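Local coordinates for protein citrate lyase, subunit 1 (PDB 6HXI) that probably catalyses, together with its partner subunit, the ATP-driven cleavage of citrate with coenzyme A to give acetyl-CoA and oxaloacetate, at residues 258-263 / 311-316; 264-269 / 322-327; 280-285 / 407-412. All coordinates share one frame; numbering follows the deposited sequence.

Contact 1: 258-263 / 311-316; sequences TGASLK and TEETYH. With NA (sodium ion), chain N; COA (coenzyme A), chain G.
T258 and E313 approach each other from opposite directions where the turn leading into strand 261-266 faces helix 311-325, in the citrate-binding part of the chain, which belongs to the succinyl-CoA synthetase clan. The turn is an ST turn: A260 N donates to T258 OG1 over 3.1 Å, with an N-H...O angle of 156°. It also binds the sodium ion, through T258 O at 2.5 Å and A260 O at 2.6 Å, and D255 O of the same chain binds the ion too. Next to it the backbone lies close to coenzyme A, with G259 CA 3.3 Å from OAP of the cofactor, a spacing that leaves no room for a beta carbon on that side.

The direct packing is modest. E313 runs extended beyond CG, and its OE2 stops 3.4 Å from T258 CB, while the threonine methyl CG2 lies against the same carboxylate. Farther along the strand, L262 CD2 comes near the aliphatic root of the same glutamate, 4.5 Å from E313 CB. On the helix side, K496 of a neighbouring alpha subunit packs on E313 and forms a salt bridge with E312.

Polar contact runs through one water. T258 holds OG1 anti to its backbone nitrogen (chi1 -177°), which lets that single oxygen serve both the turn and the water, 3.1 Å from OG1. Replacing T258 by an alanine would probably leave A260 N without its side-chain acceptor and the water without one of its anchors. That water donates to E313 OE1 over 2.9 Å.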
# COMPACT_ATOMS: atom_id res chain seq x y z
N THR C 258 -6.57 -40.61 17.41
CA THR C 258 -7.87 -39.92 17.52
C THR C 258 -8.55 -40.11 18.89
O THR C 258 -8.36 -41.13 19.57
CB THR C 258 -8.83 -40.29 16.34
OG1 THR C 258 -10.06 -39.55 16.46
CG2 THR C 258 -9.13 -41.79 16.24
N GLY C 259 -9.37 -39.13 19.25
CA GLY C 259 -10.24 -39.14 20.42
C GLY C 259 -11.44 -40.04 20.19
O GLY C 259 -12.02 -40.56 21.15
N ALA C 260 -11.79 -40.27 18.90
CA ALA C 260 -12.85 -41.18 18.43
C ALA C 260 -12.42 -42.63 18.68
O ALA C 260 -11.24 -42.89 18.93
CB ALA C 260 -13.09 -40.99 16.93
N SER C 261 -13.38 -43.56 18.60
CA SER C 261 -13.14 -44.98 18.83
C SER C 261 -13.34 -45.78 17.55
O SER C 261 -14.32 -45.57 16.85
CB SER C 261 -14.05 -45.51 19.93
OG SER C 261 -13.75 -46.86 20.25
N LEU C 262 -12.37 -46.65 17.22
CA LEU C 262 -12.37 -47.55 16.07
C LEU C 262 -11.78 -48.84 16.65
O LEU C 262 -10.59 -48.89 16.97
CB LEU C 262 -11.47 -47.04 14.91
CG LEU C 262 -11.83 -45.73 14.11
CD1 LEU C 262 -13.27 -45.70 13.62
CD2 LEU C 262 -11.40 -44.47 14.84
N LYS C 263 -12.64 -49.85 16.87
CA LYS C 263 -12.25 -51.12 17.46
C LYS C 263 -12.70 -52.28 16.58
O LYS C 263 -13.83 -52.27 16.10
CB LYS C 263 -12.82 -51.26 18.90
CG LYS C 263 -12.37 -50.15 19.88
CD LYS C 263 -12.84 -50.34 21.33
CE LYS C 263 -11.83 -51.08 22.19
NZ LYS C 263 -12.40 -51.56 23.48
N THR C 311 -14.48 -38.91 7.96
CA THR C 311 -14.69 -39.67 6.72
C THR C 311 -13.52 -40.63 6.40
O THR C 311 -13.76 -41.78 6.07
CB THR C 311 -14.98 -38.70 5.57
OG1 THR C 311 -16.15 -37.97 5.91
CG2 THR C 311 -15.18 -39.40 4.23
N GLU C 312 -12.29 -40.13 6.48
CA GLU C 312 -11.06 -40.88 6.22
C GLU C 312 -10.93 -42.05 7.17
O GLU C 312 -10.64 -43.16 6.72
CB GLU C 312 -9.85 -39.92 6.30
CG GLU C 312 -8.48 -40.54 6.07
CD GLU C 312 -7.36 -39.63 6.54
OE1 GLU C 312 -6.72 -39.95 7.56
OE2 GLU C 312 -7.17 -38.56 5.92
N GLU C 313 -11.17 -41.83 8.48
CA GLU C 313 -11.10 -42.89 9.49
C GLU C 313 -12.12 -44.00 9.23
O GLU C 313 -11.75 -45.17 9.24
CB GLU C 313 -11.24 -42.34 10.91
CG GLU C 313 -10.03 -41.51 11.33
CD GLU C 313 -10.20 -40.59 12.53
OE1 GLU C 313 -11.34 -40.38 12.99
OE2 GLU C 313 -9.17 -40.07 13.00
N THR C 314 -13.39 -43.61 8.93
CA THR C 314 -14.47 -44.57 8.65
C THR C 314 -14.23 -45.29 7.34
O THR C 314 -14.60 -46.46 7.21
CB THR C 314 -15.87 -43.92 8.73
OG1 THR C 314 -15.99 -42.95 7.68
CG2 THR C 314 -16.14 -43.27 10.07
N TYR C 315 -13.60 -44.60 6.38
CA TYR C 315 -13.28 -45.17 5.07
C TYR C 315 -12.30 -46.33 5.23
O TYR C 315 -12.57 -47.42 4.73
CB TYR C 315 -12.73 -44.08 4.13
CG TYR C 315 -12.05 -44.63 2.91
CD1 TYR C 315 -12.79 -45.04 1.81
CD2 TYR C 315 -10.66 -44.76 2.85
CE1 TYR C 315 -12.17 -45.56 0.68
CE2 TYR C 315 -10.03 -45.29 1.73
CZ TYR C 315 -10.79 -45.68 0.64
OH TYR C 315 -10.19 -46.21 -0.46
N HIS C 316 -11.17 -46.11 5.95
CA HIS C 316 -10.15 -47.13 6.21
C HIS C 316 -10.68 -48.31 7.00
O HIS C 316 -10.30 -49.44 6.72
CB HIS C 316 -8.91 -46.53 6.88
CG HIS C 316 -8.13 -45.64 5.96
ND1 HIS C 316 -7.91 -44.31 6.26
CD2 HIS C 316 -7.59 -45.91 4.75
CE1 HIS C 316 -7.22 -43.82 5.24
NE2 HIS C 316 -7.01 -44.74 4.30
NA NA N . -9.05 -43.50 20.20
N1A COA G . 0.12 -27.57 17.85
C2A COA G . 0.25 -28.38 18.90
N3A COA G . -0.70 -29.10 19.52
C4A COA G . -1.91 -28.87 18.99
C5A COA G . -2.19 -28.06 17.91
C6A COA G . -1.10 -27.40 17.30
N6A COA G . -1.21 -26.67 16.19
N7A COA G . -3.56 -27.98 17.69
C8A COA G . -4.06 -28.75 18.62
N9A COA G . -3.12 -29.32 19.45
C1B COA G . -3.36 -30.19 20.60
C2B COA G . -4.27 -29.62 21.68
O2B COA G . -3.55 -28.75 22.55
C3B COA G . -4.70 -30.92 22.39
O3B COA G . -3.68 -31.40 23.29
P3B COA G . -4.00 -32.31 24.57
O7A COA G . -4.80 -33.47 24.09
O8A COA G . -2.67 -32.68 25.13
O9A COA G . -4.74 -31.39 25.56
C4B COA G . -4.72 -31.96 21.26
O4B COA G . -3.98 -31.38 20.17
C5B COA G . -6.09 -32.38 20.80
O5B COA G . -6.89 -31.19 20.66
P1A COA G . -8.45 -31.15 21.15
O1A COA G . -9.23 -30.01 20.60
O2A COA G . -8.57 -31.29 22.66
O3A COA G . -8.86 -32.53 20.46
P2A COA G . -10.15 -33.38 20.09
O4A COA G . -10.64 -32.99 18.75
O5A COA G . -9.69 -34.82 20.10
O6A COA G . -11.27 -33.09 21.23
CBP COA G . -12.73 -34.54 22.54
CCP COA G . -11.36 -33.87 22.44
CDP COA G . -12.78 -35.32 23.86
CEP COA G . -13.86 -33.49 22.54
CAP COA G . -12.91 -35.49 21.33
OAP COA G . -11.76 -36.29 21.13
C9P COA G . -14.15 -36.38 21.35
O9P COA G . -15.24 -35.93 20.99
N8P COA G . -13.97 -37.66 21.74
C7P COA G . -15.07 -38.60 21.90
C6P COA G . -15.25 -39.01 23.33
C5P COA G . -16.32 -40.06 23.50
O5P COA G . -16.57 -40.86 22.59
N4P COA G . -16.99 -40.05 24.65
C3P COA G . -18.12 -40.93 24.92
C2P COA G . -19.42 -40.41 24.33
S1P COA G . -20.71 -41.53 24.95
O HOH W 1 -11.81 -37.94 14.46

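Contact 2: 264-269 / 322-327; sequences LTILNP and LDLMTR
From L264 to I266 the backbone is in beta conformation, the second half of strand 261-266, and it carries these two residues on one side toward L324, late in helix 311-325. The motif is a helix packed on one face of a small antiparallel sheet, strands 261-266 and 301-306, within the citrate-binding part of the chain.

L324 meets L264 and I266 tip to tip. L324 CD1 lies 3.9 Å from I266 CD1 and 4.2 Å from L264 CD2, so one methyl of the helix bridges two residues of the strand. Its sister methyl also joins in, with L324 CD2 4.0 Å from I266 CD1. I266 reaches this far because CG1 is anti to the carbonyl carbon (chi1 -49°) and the chain continues extended to CD1. Around the trio, I251 of helix 246-256 packs on L264, and W274 of strand 273-275 packs on L324.

Nothing polar passes between the two segments, and the strand is fastened by other means: I266 N bonds to E248 OE2, and T265 pairs by backbone with Y302.

R327 closes over the helix side. Its guanidinium lays one face over L324, with L324 CD2 3.7 Å from the guanidinium plane and offset toward the rim, so the leucine has a charged group as well as methyls for neighbours. The group is fixed by two salt bridges at NH2, one to E247 OE2 and one within the segment, where R327 NH2 donates to D323 OD2 over 2.8 Å and meets that oxygen 47° out of the carboxylate plane.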
# COMPACT_ATOMS: atom_id res chain seq x y z
N LEU C 264 -11.83 -53.25 16.35
CA LEU C 264 -12.13 -54.45 15.56
C LEU C 264 -11.47 -55.69 16.17
O LEU C 264 -10.27 -55.70 16.43
CB LEU C 264 -11.74 -54.28 14.08
CG LEU C 264 -11.81 -55.54 13.18
CD1 LEU C 264 -13.25 -56.03 12.98
CD2 LEU C 264 -11.14 -55.29 11.85
N THR C 265 -12.28 -56.73 16.38
CA THR C 265 -11.87 -58.04 16.89
C THR C 265 -12.46 -59.10 15.96
O THR C 265 -13.69 -59.23 15.88
CB THR C 265 -12.33 -58.24 18.37
OG1 THR C 265 -11.88 -57.16 19.18
CG2 THR C 265 -11.88 -59.58 18.96
N ILE C 266 -11.61 -59.85 15.27
CA ILE C 266 -12.09 -60.93 14.41
C ILE C 266 -12.35 -62.15 15.29
O ILE C 266 -11.48 -62.56 16.07
CB ILE C 266 -11.14 -61.26 13.22
CG1 ILE C 266 -10.74 -59.97 12.46
CG2 ILE C 266 -11.78 -62.29 12.26
CD1 ILE C 266 -9.44 -60.09 11.67
N LEU C 267 -13.58 -62.68 15.21
CA LEU C 267 -14.01 -63.84 15.99
C LEU C 267 -13.90 -65.11 15.13
O LEU C 267 -13.49 -66.15 15.63
CB LEU C 267 -15.46 -63.68 16.48
CG LEU C 267 -15.84 -62.40 17.24
CD1 LEU C 267 -17.35 -62.30 17.42
CD2 LEU C 267 -15.18 -62.34 18.60
N ASN C 268 -14.30 -65.01 13.85
CA ASN C 268 -14.31 -66.12 12.90
C ASN C 268 -14.13 -65.57 11.47
O ASN C 268 -15.09 -65.03 10.92
CB ASN C 268 -15.64 -66.88 13.04
CG ASN C 268 -15.82 -68.11 12.17
OD1 ASN C 268 -15.08 -68.37 11.21
ND2 ASN C 268 -16.87 -68.86 12.46
N PRO C 269 -12.94 -65.71 10.83
CA PRO C 269 -12.77 -65.20 9.44
C PRO C 269 -13.76 -65.80 8.42
O PRO C 269 -14.18 -65.10 7.49
CB PRO C 269 -11.33 -65.58 9.08
CG PRO C 269 -10.66 -65.89 10.36
CD PRO C 269 -11.70 -66.35 11.33
N LEU C 322 -14.52 -54.85 4.68
CA LEU C 322 -14.81 -55.32 3.32
C LEU C 322 -13.74 -56.27 2.82
O LEU C 322 -14.09 -57.32 2.30
CB LEU C 322 -15.03 -54.18 2.33
CG LEU C 322 -16.30 -53.36 2.54
CD1 LEU C 322 -16.23 -52.09 1.79
CD2 LEU C 322 -17.54 -54.15 2.16
N ASP C 323 -12.46 -55.93 3.04
CA ASP C 323 -11.32 -56.77 2.65
C ASP C 323 -11.47 -58.18 3.19
O ASP C 323 -11.50 -59.12 2.40
CB ASP C 323 -9.98 -56.16 3.11
CG ASP C 323 -8.75 -56.97 2.73
OD1 ASP C 323 -8.79 -57.65 1.67
OD2 ASP C 323 -7.75 -56.93 3.47
N LEU C 324 -11.60 -58.31 4.52
CA LEU C 324 -11.72 -59.57 5.26
C LEU C 324 -12.95 -60.41 4.87
O LEU C 324 -12.89 -61.63 4.92
CB LEU C 324 -11.75 -59.28 6.77
CG LEU C 324 -10.46 -58.80 7.41
CD1 LEU C 324 -10.75 -57.99 8.67
CD2 LEU C 324 -9.53 -59.96 7.71
N MET C 325 -14.04 -59.73 4.49
CA MET C 325 -15.33 -60.28 4.07
C MET C 325 -15.33 -60.82 2.62
O MET C 325 -16.21 -61.60 2.25
CB MET C 325 -16.36 -59.15 4.18
CG MET C 325 -17.76 -59.60 4.35
SD MET C 325 -18.85 -58.21 4.72
CE MET C 325 -20.40 -59.08 4.82
N THR C 326 -14.37 -60.37 1.78
CA THR C 326 -14.30 -60.70 0.36
C THR C 326 -13.14 -61.65 -0.01
O THR C 326 -12.88 -61.89 -1.20
CB THR C 326 -14.27 -59.41 -0.47
OG1 THR C 326 -13.12 -58.64 -0.12
CG2 THR C 326 -15.55 -58.58 -0.33
N ARG C 327 -12.47 -62.22 1.00
CA ARG C 327 -11.37 -63.16 0.82
C ARG C 327 -11.92 -64.53 0.41
O ARG C 327 -11.49 -65.08 -0.60
CB ARG C 327 -10.51 -63.23 2.08
CG ARG C 327 -9.65 -61.99 2.26
CD ARG C 327 -9.08 -61.85 3.65
NE ARG C 327 -8.32 -60.60 3.78
CZ ARG C 327 -7.32 -60.40 4.63
NH1 ARG C 327 -6.92 -61.38 5.44
NH2 ARG C 327 -6.70 -59.23 4.67

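Contact 3: 280-285 / 407-412; sequences GGASVI and THMTRI
M409 reaches out to A282 and I285 from a loop whose flat groups, the H408 ring and the R411 guanidinium, pack on their own segment. The H408 ring carries T410 N over the centre of one face, 4.2 Å above its plane, while H408 NE2 makes a weak hydrogen bond to D306 of a neighbouring alpha subunit. The R411 guanidinium has T407 CA on one face, 3.6 Å from the plane and toward the rim.

The methionine leaves this loop extended, with CG anti to the backbone nitrogen (chi1 -167°), and then bends at its last torsion (chi3 81°). That bend brings the methyl round to the first turns of helix 280-292. M409 SD rests 3.9 Å from A282 CB, and M409 CE lies 3.7 Å from I285 CG2, the two long side chains crossing at about a right angle. M181 of the same alpha subunit packs on both I285 and M409. Further along the helix, T410 OG1 and T289 OG1 are hydrogen-bonded.

The side chain of A282 is about 6 Å from the bound citrate. Between 280-285 and 407-412 the contact is purely apolar and depends on shape and burial; the T410-T289 bond adds a directional tie to the same helix.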
# COMPACT_ATOMS: atom_id res chain seq x y z
N GLY C 280 -20.27 -48.35 21.62
CA GLY C 280 -19.94 -49.46 22.52
C GLY C 280 -21.18 -50.18 23.02
O GLY C 280 -21.23 -51.41 22.97
N GLY C 281 -22.19 -49.41 23.46
CA GLY C 281 -23.46 -49.94 23.96
C GLY C 281 -24.24 -50.74 22.94
O GLY C 281 -24.58 -51.90 23.19
N ALA C 282 -24.52 -50.12 21.78
CA ALA C 282 -25.29 -50.71 20.68
C ALA C 282 -24.64 -51.94 20.03
O ALA C 282 -25.37 -52.86 19.65
CB ALA C 282 -25.57 -49.66 19.62
N SER C 283 -23.28 -51.97 19.89
CA SER C 283 -22.57 -53.09 19.25
C SER C 283 -22.72 -54.39 20.03
O SER C 283 -22.83 -55.46 19.45
CB SER C 283 -21.11 -52.75 19.01
OG SER C 283 -20.49 -52.31 20.21
N VAL C 284 -22.74 -54.26 21.37
CA VAL C 284 -22.91 -55.33 22.34
C VAL C 284 -24.33 -55.86 22.16
O VAL C 284 -24.52 -57.07 22.08
CB VAL C 284 -22.62 -54.81 23.78
CG1 VAL C 284 -23.08 -55.79 24.84
CG2 VAL C 284 -21.14 -54.49 23.96
N ILE C 285 -25.32 -54.94 22.04
CA ILE C 285 -26.74 -55.30 21.87
C ILE C 285 -26.97 -56.04 20.55
O ILE C 285 -27.71 -57.02 20.54
CB ILE C 285 -27.70 -54.10 22.07
CG1 ILE C 285 -27.56 -53.54 23.50
CG2 ILE C 285 -29.18 -54.50 21.77
CD1 ILE C 285 -28.16 -52.19 23.74
N THR C 407 -37.54 -47.55 12.59
CA THR C 407 -37.32 -48.99 12.73
C THR C 407 -36.61 -49.18 14.06
O THR C 407 -35.71 -48.40 14.42
CB THR C 407 -36.43 -49.48 11.57
OG1 THR C 407 -37.04 -49.14 10.33
CG2 THR C 407 -36.15 -50.97 11.62
N HIS C 408 -37.02 -50.23 14.80
CA HIS C 408 -36.43 -50.61 16.08
C HIS C 408 -34.95 -50.94 15.84
O HIS C 408 -34.62 -51.59 14.84
CB HIS C 408 -37.23 -51.77 16.69
CG HIS C 408 -36.58 -52.43 17.87
ND1 HIS C 408 -36.03 -51.70 18.91
CD2 HIS C 408 -36.43 -53.75 18.14
CE1 HIS C 408 -35.54 -52.58 19.76
NE2 HIS C 408 -35.78 -53.84 19.35
N MET C 409 -34.06 -50.44 16.69
CA MET C 409 -32.60 -50.56 16.55
C MET C 409 -32.10 -51.90 16.00
O MET C 409 -31.40 -51.93 14.99
CB MET C 409 -31.86 -50.21 17.85
CG MET C 409 -30.36 -50.03 17.65
SD MET C 409 -29.47 -49.71 19.18
CE MET C 409 -29.29 -51.36 19.81
N THR C 410 -32.49 -53.00 16.64
CA THR C 410 -31.99 -54.32 16.30
C THR C 410 -32.90 -55.12 15.33
O THR C 410 -32.68 -56.32 15.16
CB THR C 410 -31.67 -55.07 17.60
OG1 THR C 410 -30.98 -56.27 17.28
CG2 THR C 410 -32.90 -55.36 18.46
N ARG C 411 -33.87 -54.44 14.67
CA ARG C 411 -34.80 -55.09 13.74
C ARG C 411 -34.12 -55.60 12.45
O ARG C 411 -34.64 -56.53 11.83
CB ARG C 411 -36.00 -54.19 13.43
CG ARG C 411 -37.32 -54.96 13.24
CD ARG C 411 -38.41 -54.08 12.65
NE ARG C 411 -38.89 -53.05 13.59
CZ ARG C 411 -39.61 -51.99 13.24
NH1 ARG C 411 -39.94 -51.78 11.97
NH2 ARG C 411 -40.01 -51.12 14.16
N ILE C 412 -32.96 -55.01 12.07
CA ILE C 412 -32.22 -55.43 10.86
C ILE C 412 -31.54 -56.80 11.06
O ILE C 412 -31.17 -57.44 10.07
CB ILE C 412 -31.24 -54.36 10.30
CG1 ILE C 412 -30.20 -53.89 11.36
CG2 ILE C 412 -32.02 -53.19 9.68
CD1 ILE C 412 -28.83 -53.55 10.77

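How the contacts relate
Following the chain from the N terminus, the first partners come in the order 258-263, 264-269 and 280-285, and the second partners 311-316, 322-327 and 407-412 come in that same order. Every pair of contacts therefore crosses and none nests. Contact 1 closes a loop of 47 intervening residues and contact 2 one of 52, both fixing strand 261-266 to helix 311-325 at successive levels, their centres about 17 Å apart. Contact 3 closes a much longer loop of 121 residues, tying the start of helix 280-292 to the loop after strand 400-403. Its centre is about 20 Å from each of the others.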